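Local coordinates for molybdopterin biosynthesis moeA protein (Pyrococcus horikoshii, PDB 1WU2), which probably takes part in molybdenum cofactor biosynthesis, acting on molybdopterin at the late, metal-inserting step as in other members of the MoeA family, at residues Y299-F304 and F345-Y350; V30-A35 and M168-G173; D59-R64 and E120-E125; N89-E94 and K99-L104. All blocks are in the same frame, centred on the assembly; numbering follows the deposited sequence.

Contact 1 of 4, residues Y299-F304 and F345-Y350; sequences YPVSVF and FIKIYY
Phe304 and Phe345 both carry their rings anti to the backbone N (chi1 -176° and -175°), and these torsions send the two groups from a helix and a strand toward each other until they meet. The two side chains cross at about a right angle. Phe345 CE1 lies at the edge of the Phe304 ring, in its plane, 3.9 Å from Phe304 CD2. Phe345 CZ sits 3.9 Å from Phe304 CE2, so the CD2-CE2 side of one ring is matched to the CE1-CZ side of the other. A second touch lies one helical turn earlier. Lys347 folds back through bends at chi3 (-80°) and chi4, which carry its ammonium group across the side chain of Val301. There Lys347 NZ comes within 3.5 Å of Val301 CG1, while Lys347 CE is 4.0 Å from the same methyl. No hydrogen bond links the two segments, and all four residues in touch are buried, so the contact rests on van der Waals packing, with one charged tip laid against a methyl. Beyond the pair, Phe345 stacks on Tyr375 and Phe304 meets Tyr396 edge-to-face, making the two phenylalanines part of a larger aromatic cluster. The arrangement joins the first turn of helix 300-319, in the probable molybdopterin-binding domain, to strand 343-351 of the C-terminal domain. Helix 367-371 packs beside it, touching Val301, Phe304 and Lys347, and strands 354-357 and 374-378 flank strand 343-351 within the C-terminal sheet.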
loop_
_atom_site.group_PDB
_atom_site.type_symbol
_atom_site.label_atom_id
_atom_site.label_comp_id
_atom_site.label_asym_id
_atom_site.label_seq_id
_atom_site.Cartn_x
_atom_site.Cartn_y
_atom_site.Cartn_z
ATOM N N TYR A 299 -8.174 -20.193 12.837
ATOM C CA TYR A 299 -7.423 -20.704 11.692
ATOM C C TYR A 299 -7.023 -19.541 10.777
ATOM O O TYR A 299 -7.871 -18.736 10.409
ATOM C CB TYR A 299 -8.230 -21.780 10.958
ATOM C CG TYR A 299 -8.166 -23.119 11.676
ATOM C CD1 TYR A 299 -9.327 -23.774 12.089
ATOM C CD2 TYR A 299 -6.935 -23.710 11.982
ATOM C CE1 TYR A 299 -9.262 -24.993 12.770
ATOM C CE2 TYR A 299 -6.862 -24.920 12.657
ATOM C CZ TYR A 299 -8.025 -25.557 13.049
ATOM O OH TYR A 299 -7.940 -26.755 13.717
ATOM N N PRO A 300 -5.733 -19.442 10.437
ATOM C CA PRO A 300 -5.187 -18.267 9.741
ATOM C C PRO A 300 -5.981 -17.771 8.533
ATOM O O PRO A 300 -6.215 -16.571 8.428
ATOM C CB PRO A 300 -3.800 -18.744 9.298
ATOM C CG PRO A 300 -3.414 -19.751 10.301
ATOM C CD PRO A 300 -4.682 -20.443 10.703
ATOM N N VAL A 301 -6.391 -18.669 7.646
ATOM C CA VAL A 301 -7.141 -18.267 6.456
ATOM C C VAL A 301 -8.457 -17.601 6.860
ATOM O O VAL A 301 -8.847 -16.583 6.292
ATOM C CB VAL A 301 -7.426 -19.464 5.517
ATOM C CG1 VAL A 301 -8.294 -19.032 4.336
ATOM C CG2 VAL A 301 -6.119 -20.082 5.021
ATOM N N SER A 302 -9.125 -18.187 7.846
ATOM C CA SER A 302 -10.394 -17.667 8.353
ATOM C C SER A 302 -10.272 -16.343 9.126
ATOM O O SER A 302 -11.166 -15.505 9.055
ATOM C CB SER A 302 -11.061 -18.731 9.226
ATOM O OG SER A 302 -12.320 -18.299 9.701
ATOM N N VAL A 303 -9.181 -16.159 9.867
ATOM C CA VAL A 303 -8.922 -14.899 10.571
ATOM C C VAL A 303 -8.666 -13.762 9.580
ATOM O O VAL A 303 -9.073 -12.629 9.820
ATOM C CB VAL A 303 -7.707 -15.020 11.533
ATOM C CG1 VAL A 303 -7.244 -13.645 12.030
ATOM C CG2 VAL A 303 -8.051 -15.908 12.702
ATOM N N PHE A 304 -7.988 -14.074 8.479
ATOM C CA PHE A 304 -7.637 -13.091 7.454
ATOM C C PHE A 304 -8.886 -12.533 6.781
ATOM O O PHE A 304 -9.011 -11.326 6.601
ATOM C CB PHE A 304 -6.723 -13.737 6.410
ATOM C CG PHE A 304 -6.213 -12.785 5.357
ATOM C CD1 PHE A 304 -5.073 -12.023 5.584
ATOM C CD2 PHE A 304 -6.854 -12.680 4.128
ATOM C CE1 PHE A 304 -4.592 -11.157 4.613
ATOM C CE2 PHE A 304 -6.379 -11.817 3.152
ATOM C CZ PHE A 304 -5.246 -11.052 3.393
ATOM N N PHE A 345 -15.631 -15.158 0.534
ATOM C CA PHE A 345 -14.345 -14.474 0.503
ATOM C C PHE A 345 -13.411 -15.365 -0.309
ATOM O O PHE A 345 -13.007 -16.434 0.148
ATOM C CB PHE A 345 -13.823 -14.271 1.928
ATOM C CG PHE A 345 -12.551 -13.467 2.014
ATOM C CD1 PHE A 345 -11.315 -14.101 2.032
ATOM C CD2 PHE A 345 -12.593 -12.082 2.112
ATOM C CE1 PHE A 345 -10.135 -13.366 2.132
ATOM C CE2 PHE A 345 -11.421 -11.340 2.211
ATOM C CZ PHE A 345 -10.188 -11.984 2.215
ATOM N N ILE A 346 -13.085 -14.923 -1.518
ATOM C CA ILE A 346 -12.320 -15.723 -2.468
ATOM C C ILE A 346 -10.956 -15.102 -2.682
ATOM O O ILE A 346 -10.857 -13.943 -3.066
ATOM C CB ILE A 346 -13.065 -15.808 -3.823
ATOM C CG1 ILE A 346 -14.455 -16.430 -3.644
ATOM C CG2 ILE A 346 -12.240 -16.591 -4.846
ATOM C CD1 ILE A 346 -14.450 -17.821 -3.025
ATOM N N LYS A 347 -9.909 -15.884 -2.449
ATOM C CA LYS A 347 -8.540 -15.411 -2.613
ATOM C C LYS A 347 -8.159 -15.425 -4.092
ATOM O O LYS A 347 -8.398 -16.404 -4.792
ATOM C CB LYS A 347 -7.577 -16.269 -1.789
ATOM C CG LYS A 347 -7.819 -16.175 -0.281
ATOM C CD LYS A 347 -7.269 -17.386 0.473
ATOM C CE LYS A 347 -8.205 -18.593 0.391
ATOM N NZ LYS A 347 -9.517 -18.367 1.078
ATOM N N ILE A 348 -7.569 -14.321 -4.545
ATOM C CA ILE A 348 -7.235 -14.093 -5.948
ATOM C C ILE A 348 -5.763 -13.720 -6.084
ATOM O O ILE A 348 -5.256 -12.950 -5.284
ATOM C CB ILE A 348 -8.083 -12.912 -6.480
ATOM C CG1 ILE A 348 -9.585 -13.229 -6.418
ATOM C CG2 ILE A 348 -7.643 -12.508 -7.894
ATOM C CD1 ILE A 348 -10.029 -14.380 -7.289
ATOM N N TYR A 349 -5.078 -14.251 -7.094
ATOM C CA TYR A 349 -3.810 -13.669 -7.527
ATOM C C TYR A 349 -4.051 -12.866 -8.794
ATOM O O TYR A 349 -4.338 -13.429 -9.850
ATOM C CB TYR A 349 -2.709 -14.704 -7.766
ATOM C CG TYR A 349 -1.353 -14.047 -7.947
ATOM C CD1 TYR A 349 -0.818 -13.830 -9.217
ATOM C CD2 TYR A 349 -0.626 -13.608 -6.848
ATOM C CE1 TYR A 349 0.418 -13.209 -9.378
ATOM C CE2 TYR A 349 0.604 -12.988 -6.997
ATOM C CZ TYR A 349 1.123 -12.791 -8.260
ATOM O OH TYR A 349 2.348 -12.175 -8.393
ATOM N N TYR A 350 -3.936 -11.549 -8.667
ATOM C CA TYR A 350 -4.131 -10.628 -9.773
ATOM C C TYR A 350 -2.798 -10.287 -10.438
ATOM O O TYR A 350 -1.877 -9.801 -9.776
ATOM C CB TYR A 350 -4.794 -9.341 -9.275
ATOM C CG TYR A 350 -4.859 -8.271 -10.334
ATOM C CD1 TYR A 350 -5.854 -8.287 -11.306
ATOM C CD2 TYR A 350 -3.907 -7.259 -10.384
ATOM C CE1 TYR A 350 -5.907 -7.314 -12.292
ATOM C CE2 TYR A 350 -3.948 -6.286 -11.364
ATOM C CZ TYR A 350 -4.951 -6.316 -12.315
ATOM O OH TYR A 350 -4.988 -5.350 -13.287
#

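Contact 2 of 4, residues V30-A35 and M168-G173; sequences VPLREA and MLKALG
Leu32 reaches from a short 3-10 turn to Leu169 and Lys170 in the last turn of helix 163-171, which ends in a Schellman motif at Gly173. The contact between the segments is apolar. One methyl of Leu32 serves each neighbour: CD2 lies 3.7 Å from Lys170 CB, and the second branch stands looser, with Leu32 CD1 at 4.3 Å from Leu169 CB. The leucine side chain crosses that of Lys170 at about a right angle, meeting the root of the lysine chain and not its tip. Val166 of the same helix extends the apolar surface to Leu32 and Ala35, and Val177 on the neighbouring strand 176-180 packs on Ala35 and Leu169.

Backbone hydrogen bonds shape each partner separately, and none runs between them. Glu34 N donates to Pro31 O over 3.0 Å, closing the turn that presents Leu32. At the helix end the chain leaves helical geometry at Gly173, whose phi is 79°.

Charge enters at the dimer interface. Beyond CG the Lys170 chain is extended and heads away from Leu32 to a salt bridge with Glu196 of the second subunit; Arg33 likewise pairs with Glu221 of that subunit. The packing joins the end of strand 27-31 to the last turn of helix 163-171 beside this subunit boundary. Leu32 CD2 also lies 4.0 Å from Lys170 CG.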
loop_
_atom_site.group_PDB
_atom_site.type_symbol
_atom_site.label_atom_id
_atom_site.label_comp_id
_atom_site.label_asym_id
_atom_site.label_seq_id
_atom_site.Cartn_x
_atom_site.Cartn_y
_atom_site.Cartn_z
ATOM N N VAL A 30 2.688 14.855 15.167
ATOM C CA VAL A 30 3.867 14.046 14.858
ATOM C C VAL A 30 4.745 14.779 13.848
ATOM O O VAL A 30 4.228 15.495 12.993
ATOM C CB VAL A 30 3.487 12.645 14.315
ATOM C CG1 VAL A 30 2.632 11.894 15.331
ATOM C CG2 VAL A 30 2.766 12.735 12.961
ATOM N N PRO A 31 6.064 14.605 13.938
ATOM C CA PRO A 31 6.987 15.284 13.020
ATOM C C PRO A 31 6.878 14.744 11.597
ATOM O O PRO A 31 6.457 13.605 11.413
ATOM C CB PRO A 31 8.365 14.982 13.615
ATOM C CG PRO A 31 8.181 13.733 14.383
ATOM C CD PRO A 31 6.780 13.756 14.907
ATOM N N LEU A 32 7.246 15.569 10.620
ATOM C CA LEU A 32 7.195 15.202 9.201
ATOM C C LEU A 32 7.917 13.890 8.890
ATOM O O LEU A 32 7.450 13.103 8.070
ATOM C CB LEU A 32 7.785 16.330 8.340
ATOM C CG LEU A 32 6.820 17.379 7.774
ATOM C CD1 LEU A 32 5.784 17.842 8.787
ATOM C CD2 LEU A 32 7.598 18.572 7.229
ATOM N N ARG A 33 9.047 13.663 9.553
ATOM C CA ARG A 33 9.862 12.466 9.335
ATOM C C ARG A 33 9.131 11.161 9.683
ATOM O O ARG A 33 9.447 10.110 9.130
ATOM C CB ARG A 33 11.161 12.567 10.146
ATOM C CG ARG A 33 12.282 11.654 9.665
ATOM C CD ARG A 33 12.938 12.098 8.369
ATOM N NE ARG A 33 14.295 11.565 8.237
ATOM C CZ ARG A 33 14.598 10.310 7.897
ATOM N NH1 ARG A 33 13.646 9.415 7.644
ATOM N NH2 ARG A 33 15.873 9.943 7.808
ATOM N N GLU A 34 8.170 11.233 10.603
ATOM C CA GLU A 34 7.394 10.070 11.035
ATOM C C GLU A 34 5.907 10.155 10.633
ATOM O O GLU A 34 5.063 9.477 11.219
ATOM C CB GLU A 34 7.512 9.919 12.559
ATOM C CG GLU A 34 8.936 10.050 13.089
ATOM C CD GLU A 34 9.053 9.723 14.570
ATOM O OE1 GLU A 34 8.385 10.402 15.386
ATOM O OE2 GLU A 34 9.820 8.792 14.917
ATOM N N ALA A 35 5.599 10.964 9.622
ATOM C CA ALA A 35 4.211 11.268 9.254
ATOM C C ALA A 35 3.614 10.332 8.199
ATOM O O ALA A 35 2.397 10.250 8.082
ATOM C CB ALA A 35 4.097 12.717 8.781
HETATM N N MSE A 168 4.244 18.833 0.868
HETATM C CA MSE A 168 3.307 19.955 0.835
HETATM C C MSE A 168 3.173 20.554 2.222
HETATM O O MSE A 168 2.973 21.757 2.358
HETATM C CB MSE A 168 1.929 19.507 0.335
HETATM C CG MSE A 168 0.853 20.596 0.360
HETATM SE SE MSE A 168 1.281 22.109 -0.788
HETATM C CE MSE A 168 0.516 21.411 -2.468
ATOM N N LEU A 169 3.280 19.703 3.242
ATOM C CA LEU A 169 3.224 20.141 4.629
ATOM C C LEU A 169 4.432 21.012 4.958
ATOM O O LEU A 169 4.298 22.021 5.643
ATOM C CB LEU A 169 3.153 18.937 5.575
ATOM C CG LEU A 169 1.807 18.209 5.638
ATOM C CD1 LEU A 169 1.923 16.918 6.437
ATOM C CD2 LEU A 169 0.735 19.098 6.241
ATOM N N LYS A 170 5.604 20.634 4.451
ATOM C CA LYS A 170 6.807 21.440 4.638
ATOM C C LYS A 170 6.728 22.749 3.854
ATOM O O LYS A 170 7.274 23.762 4.287
ATOM C CB LYS A 170 8.065 20.675 4.226
ATOM C CG LYS A 170 9.335 21.276 4.829
ATOM C CD LYS A 170 10.582 20.553 4.370
ATOM C CE LYS A 170 11.834 21.300 4.805
ATOM N NZ LYS A 170 13.045 20.427 4.757
ATOM N N ALA A 171 6.046 22.723 2.711
ATOM C CA ALA A 171 5.841 23.920 1.899
ATOM C C ALA A 171 4.966 24.938 2.626
ATOM O O ALA A 171 5.112 26.143 2.415
ATOM C CB ALA A 171 5.222 23.554 0.544
ATOM N N LEU A 172 4.072 24.446 3.485
ATOM C CA LEU A 172 3.183 25.292 4.282
ATOM C C LEU A 172 3.792 25.699 5.637
ATOM O O LEU A 172 3.174 26.443 6.394
ATOM C CB LEU A 172 1.852 24.576 4.535
ATOM C CG LEU A 172 1.005 24.031 3.372
ATOM C CD1 LEU A 172 -0.468 24.003 3.774
ATOM C CD2 LEU A 172 1.192 24.802 2.070
ATOM N N GLY A 173 4.984 25.195 5.947
ATOM C CA GLY A 173 5.669 25.525 7.189
ATOM C C GLY A 173 5.168 24.777 8.417
ATOM O O GLY A 173 5.283 25.280 9.533
#

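Contact 3 of 4, residues D59-R64 and E120-E125; sequences DGYAIR and EMVKRE
Tyr61 meets two side chains of 120-125, Val122 beside its ring and Arg124 across its hydroxyl. Val122 CG2 packs 3.8 Å from Tyr61 CE2; it occupies the position between backbone N and carbonyl carbon, from which it points at the ring. The bent Arg124 chain passes the phenol end at about a right angle, with Arg124 CG only 3.1 Å from Tyr61 OH, a tight fit. Arg124 NE is also close to that hydroxyl, yet the angle is too poor for a hydrogen bond, and the ring and guanidinium planes are 55° apart. What holds the guanidinium is a salt bridge from Arg124 to Glu84. Polar linkage between the segments runs instead through a water, which donates to Asp59 O at 2.8 Å and to Glu120 OE2 at 2.6 Å. The mixed six-stranded sheet that holds both segments is strongly curled. Tyr61 on strand 60-63 and Arg124 on the weakly bonded outermost strand, about 123-125, are far apart in its order but meet across the inside of the curl, where Val81 of strand 77-84 and Ile129 of strand 128-131 each pack on both side chains.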
loop_
_atom_site.group_PDB
_atom_site.type_symbol
_atom_site.label_atom_id
_atom_site.label_comp_id
_atom_site.label_asym_id
_atom_site.label_seq_id
_atom_site.Cartn_x
_atom_site.Cartn_y
_atom_site.Cartn_z
ATOM N N ASP A 59 11.851 34.086 -19.723
ATOM C CA ASP A 59 12.621 35.303 -19.979
ATOM C C ASP A 59 11.962 36.006 -21.150
ATOM O O ASP A 59 11.919 35.454 -22.248
ATOM C CB ASP A 59 14.079 34.994 -20.338
ATOM C CG ASP A 59 14.778 34.141 -19.299
ATOM O OD1 ASP A 59 15.951 33.778 -19.523
ATOM O OD2 ASP A 59 14.242 33.776 -18.235
ATOM N N GLY A 60 11.434 37.206 -20.926
ATOM C CA GLY A 60 10.734 37.917 -21.980
ATOM C C GLY A 60 10.488 39.389 -21.716
ATOM O O GLY A 60 11.293 40.041 -21.067
ATOM N N TYR A 61 9.378 39.902 -22.243
ATOM C CA TYR A 61 8.988 41.296 -22.071
ATOM C C TYR A 61 7.565 41.375 -21.520
ATOM O O TYR A 61 6.630 40.857 -22.127
ATOM C CB TYR A 61 9.066 42.035 -23.408
ATOM C CG TYR A 61 10.465 42.114 -23.973
ATOM C CD1 TYR A 61 11.346 43.110 -23.563
ATOM C CD2 TYR A 61 10.911 41.187 -24.909
ATOM C CE1 TYR A 61 12.636 43.182 -24.074
ATOM C CE2 TYR A 61 12.194 41.250 -25.426
ATOM C CZ TYR A 61 13.053 42.250 -25.005
ATOM O OH TYR A 61 14.329 42.315 -25.514
ATOM N N ALA A 62 7.410 42.020 -20.368
ATOM C CA ALA A 62 6.102 42.221 -19.764
ATOM C C ALA A 62 5.340 43.311 -20.520
ATOM O O ALA A 62 5.712 44.480 -20.478
ATOM C CB ALA A 62 6.253 42.589 -18.295
ATOM N N ILE A 63 4.281 42.912 -21.220
ATOM C CA ILE A 63 3.502 43.823 -22.055
ATOM C C ILE A 63 2.046 43.852 -21.613
ATOM O O ILE A 63 1.673 43.222 -20.623
ATOM C CB ILE A 63 3.593 43.387 -23.539
ATOM C CG1 ILE A 63 2.988 41.991 -23.738
ATOM C CG2 ILE A 63 5.043 43.407 -24.008
ATOM C CD1 ILE A 63 2.650 41.671 -25.179
ATOM N N ARG A 64 1.234 44.599 -22.353
ATOM C CA ARG A 64 -0.213 44.518 -22.241
ATOM C C ARG A 64 -0.684 43.576 -23.336
ATOM O O ARG A 64 -0.355 43.773 -24.505
ATOM C CB ARG A 64 -0.861 45.889 -22.437
ATOM C CG ARG A 64 -0.212 47.024 -21.660
ATOM C CD ARG A 64 -0.691 47.121 -20.234
ATOM N NE ARG A 64 -2.052 47.658 -20.162
ATOM C CZ ARG A 64 -2.378 48.877 -19.731
ATOM N NH1 ARG A 64 -1.451 49.733 -19.309
ATOM N NH2 ARG A 64 -3.653 49.247 -19.718
ATOM N N GLU A 120 12.573 35.276 -27.765
ATOM C CA GLU A 120 12.855 34.798 -29.120
ATOM C C GLU A 120 11.701 35.016 -30.105
ATOM O O GLU A 120 11.913 35.005 -31.317
ATOM C CB GLU A 120 13.259 33.309 -29.107
ATOM C CG GLU A 120 12.721 32.480 -27.936
ATOM C CD GLU A 120 13.681 32.396 -26.755
ATOM O OE1 GLU A 120 14.824 32.888 -26.858
ATOM O OE2 GLU A 120 13.287 31.831 -25.714
HETATM N N MSE A 121 10.490 35.210 -29.586
HETATM C CA MSE A 121 9.306 35.407 -30.426
HETATM C C MSE A 121 9.110 36.853 -30.896
HETATM O O MSE A 121 8.137 37.149 -31.593
HETATM C CB MSE A 121 8.054 34.928 -29.684
HETATM C CG MSE A 121 8.105 33.459 -29.286
HETATM SE SE MSE A 121 8.355 32.273 -30.806
HETATM C CE MSE A 121 10.169 31.726 -30.480
ATOM N N VAL A 122 10.027 37.744 -30.516
ATOM C CA VAL A 122 10.013 39.131 -30.989
ATOM C C VAL A 122 11.377 39.550 -31.542
ATOM O O VAL A 122 12.413 39.015 -31.146
ATOM C CB VAL A 122 9.582 40.117 -29.873
ATOM C CG1 VAL A 122 8.159 39.829 -29.432
ATOM C CG2 VAL A 122 10.534 40.065 -28.680
ATOM N N LYS A 123 11.359 40.514 -32.460
ATOM C CA LYS A 123 12.576 41.048 -33.062
ATOM C C LYS A 123 13.063 42.248 -32.255
ATOM O O LYS A 123 12.322 43.213 -32.069
ATOM C CB LYS A 123 12.317 41.457 -34.516
ATOM C CG LYS A 123 13.572 41.533 -35.373
ATOM C CD LYS A 123 14.019 40.150 -35.844
ATOM C CE LYS A 123 15.533 40.069 -35.991
ATOM N NZ LYS A 123 16.225 40.007 -34.672
ATOM N N ARG A 124 14.308 42.180 -31.783
ATOM C CA ARG A 124 14.889 43.234 -30.949
ATOM C C ARG A 124 15.729 44.198 -31.792
ATOM O O ARG A 124 16.927 43.982 -31.992
ATOM C CB ARG A 124 15.735 42.627 -29.817
ATOM C CG ARG A 124 15.223 42.932 -28.417
ATOM C CD ARG A 124 15.162 44.420 -28.072
ATOM N NE ARG A 124 16.043 44.777 -26.958
ATOM C CZ ARG A 124 15.917 45.870 -26.205
ATOM N NH1 ARG A 124 14.943 46.747 -26.426
ATOM N NH2 ARG A 124 16.776 46.091 -25.218
ATOM N N GLU A 125 15.084 45.251 -32.289
ATOM C CA GLU A 125 15.750 46.283 -33.081
ATOM C C GLU A 125 15.978 47.542 -32.238
ATOM O O GLU A 125 15.136 48.439 -32.205
ATOM C CB GLU A 125 14.919 46.607 -34.328
ATOM C CG GLU A 125 15.635 47.467 -35.362
ATOM C CD GLU A 125 14.675 48.160 -36.314
ATOM O OE1 GLU A 125 13.834 47.465 -36.926
ATOM O OE2 GLU A 125 14.759 49.400 -36.447
HETATM O O HOH W 1 12.334 33.059 -23.598
#

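Contact 4 of 4, residues N89-E94 and K99-L104; sequences NVAKEE and KAIKVL
Ile101 stands upright from its strand beneath Ala91, Glu93 and Glu94, which belong to the loop that carries the chain from strand 77-84 to strand 99-103. Since these two strands are parallel neighbours in the sheet, the loop is a crossover connection, here without a helix, and Ile101 is the strand residue that packs against it. The two branches of the isoleucine go to different parts of the loop. CG2 turns to the alanine, with Ile101 CG2 at 4.3 Å from Ala91 CB, a loose methyl-to-methyl touch between side chains that point at each other. CG1 is set anti to the carbonyl carbon (chi1 -68°), and the extended chi2 of 172° then carries CD1 farther out, to the backbone of the next residues. There the methyl meets carbonyl oxygens more than side chains: Glu94 O lies 3.9 Å from Ile101 CD1. Glu93 starts toward the strand, its CB 4.4 Å from Ile101 CD1, but its carboxylate turns away, so that only the aliphatic root of the side chain takes part; the side chain of Glu94 sets off away from the strand, and this residue takes part through its carbonyl oxygen. No hydrogen bond crosses between the segments. The loop is held from elsewhere: the carboxylate of Glu83 accepts from the backbone N of Lys92 through one oxygen and from that of Glu93 through the other. Ile82 and Val95 add apolar contacts to Ile101, which is buried. The tightest approach of the contact is that of Ile101 CD1 to Glu93 O, at 3.4 Å.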
loop_
_atom_site.group_PDB
_atom_site.type_symbol
_atom_site.label_atom_id
_atom_site.label_comp_id
_atom_site.label_asym_id
_atom_site.label_seq_id
_atom_site.Cartn_x
_atom_site.Cartn_y
_atom_site.Cartn_z
ATOM N N ASN A 89 15.641 41.234 -9.053
ATOM C CA ASN A 89 15.195 42.595 -8.762
ATOM C C ASN A 89 13.708 42.744 -9.074
ATOM O O ASN A 89 13.072 41.809 -9.560
ATOM C CB ASN A 89 16.009 43.615 -9.579
ATOM C CG ASN A 89 17.227 44.138 -8.831
ATOM O OD1 ASN A 89 17.566 45.320 -8.928
ATOM N ND2 ASN A 89 17.894 43.261 -8.089
ATOM N N VAL A 90 13.169 43.925 -8.777
ATOM C CA VAL A 90 11.798 44.289 -9.122
ATOM C C VAL A 90 11.819 45.513 -10.042
ATOM O O VAL A 90 12.711 46.356 -9.943
ATOM C CB VAL A 90 10.967 44.605 -7.854
ATOM C CG1 VAL A 90 9.530 44.970 -8.213
ATOM C CG2 VAL A 90 10.988 43.425 -6.891
ATOM N N ALA A 91 10.833 45.600 -10.932
ATOM C CA ALA A 91 10.734 46.711 -11.878
ATOM C C ALA A 91 10.424 48.029 -11.172
ATOM O O ALA A 91 9.476 48.118 -10.390
ATOM C CB ALA A 91 9.669 46.423 -12.926
ATOM N N LYS A 92 11.228 49.047 -11.458
ATOM C CA LYS A 92 11.021 50.388 -10.917
ATOM C C LYS A 92 9.896 51.111 -11.661
ATOM O O LYS A 92 9.153 51.884 -11.060
ATOM C CB LYS A 92 12.307 51.223 -11.007
ATOM C CG LYS A 92 13.576 50.536 -10.501
ATOM C CD LYS A 92 13.448 50.069 -9.057
ATOM C CE LYS A 92 14.813 49.715 -8.471
ATOM N NZ LYS A 92 15.413 50.841 -7.695
ATOM N N GLU A 93 9.780 50.849 -12.963
ATOM C CA GLU A 93 8.818 51.536 -13.825
ATOM C C GLU A 93 7.547 50.712 -14.031
ATOM O O GLU A 93 7.550 49.492 -13.856
ATOM C CB GLU A 93 9.458 51.864 -15.186
ATOM C CG GLU A 93 9.760 53.346 -15.402
ATOM C CD GLU A 93 11.114 53.765 -14.853
ATOM O OE1 GLU A 93 11.424 53.425 -13.690
ATOM O OE2 GLU A 93 11.873 54.439 -15.582
ATOM N N GLU A 94 6.463 51.400 -14.389
ATOM C CA GLU A 94 5.187 50.757 -14.698
ATOM C C GLU A 94 5.063 50.535 -16.204
ATOM O O GLU A 94 5.838 51.084 -16.988
ATOM C CB GLU A 94 4.016 51.618 -14.216
ATOM C CG GLU A 94 3.978 51.879 -12.716
ATOM C CD GLU A 94 2.707 52.593 -12.279
ATOM O OE1 GLU A 94 1.601 52.141 -12.653
ATOM O OE2 GLU A 94 2.809 53.612 -11.559
ATOM N N LYS A 99 4.089 49.969 -24.313
ATOM C CA LYS A 99 5.322 49.813 -23.537
ATOM C C LYS A 99 5.619 48.348 -23.223
ATOM O O LYS A 99 4.783 47.471 -23.439
ATOM C CB LYS A 99 5.243 50.610 -22.229
ATOM C CG LYS A 99 4.840 52.074 -22.389
ATOM C CD LYS A 99 6.021 52.947 -22.783
ATOM C CE LYS A 99 5.626 54.418 -22.873
ATOM N NZ LYS A 99 5.900 54.993 -24.219
ATOM N N ALA A 100 6.817 48.105 -22.701
ATOM C CA ALA A 100 7.287 46.756 -22.387
ATOM C C ALA A 100 8.494 46.810 -21.448
ATOM O O ALA A 100 9.295 47.738 -21.517
ATOM C CB ALA A 100 7.648 46.012 -23.666
ATOM N N ILE A 101 8.623 45.813 -20.576
ATOM C CA ILE A 101 9.728 45.755 -19.615
ATOM C C ILE A 101 10.370 44.375 -19.635
ATOM O O ILE A 101 9.762 43.403 -19.202
ATOM C CB ILE A 101 9.226 46.091 -18.182
ATOM C CG1 ILE A 101 8.811 47.562 -18.098
ATOM C CG2 ILE A 101 10.306 45.780 -17.134
ATOM C CD1 ILE A 101 8.130 47.942 -16.801
ATOM N N LYS A 102 11.599 44.293 -20.135
ATOM C CA LYS A 102 12.353 43.042 -20.122
ATOM C C LYS A 102 12.461 42.465 -18.713
ATOM O O LYS A 102 12.906 43.146 -17.791
ATOM C CB LYS A 102 13.759 43.250 -20.694
ATOM C CG LYS A 102 14.464 41.958 -21.088
ATOM C CD LYS A 102 15.732 42.241 -21.886
ATOM C CE LYS A 102 16.160 41.040 -22.713
ATOM N NZ LYS A 102 16.733 39.973 -21.860
ATOM N N VAL A 103 12.031 41.216 -18.558
ATOM C CA VAL A 103 12.161 40.489 -17.300
ATOM C C VAL A 103 12.826 39.132 -17.512
ATOM O O VAL A 103 12.990 38.676 -18.640
ATOM C CB VAL A 103 10.786 40.280 -16.621
ATOM C CG1 VAL A 103 10.227 41.606 -16.137
ATOM C CG2 VAL A 103 9.790 39.580 -17.561
ATOM N N LEU A 104 13.225 38.503 -16.413
ATOM C CA LEU A 104 13.697 37.121 -16.422
ATOM C C LEU A 104 12.652 36.238 -15.752
ATOM O O LEU A 104 11.710 36.741 -15.141
ATOM C CB LEU A 104 15.030 37.008 -15.684
ATOM C CG LEU A 104 16.211 37.727 -16.346
ATOM C CD1 LEU A 104 17.340 37.947 -15.344
ATOM C CD2 LEU A 104 16.715 36.951 -17.556
#

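From the N terminus, residues 30-35 open a loop of 132 residues that contact 2 closes when helix 163-171 returns to them. Within that loop, strand 60-63 opens a second one, closed by contact 3 at 120-125, and within this in turn lies contact 4, a short closure between 89-94 and 99-104. The three are thus nested without crossing. Contacts 3 and 4 adjoin through the neighbouring strands 60-63 and 99-103 of one sheet, their centres about 41 and 37 Å from that of contact 2. Contact 1 follows in series, closing a separate loop of 40 residues between 304 and 345; like contact 2, it touches the second subunit.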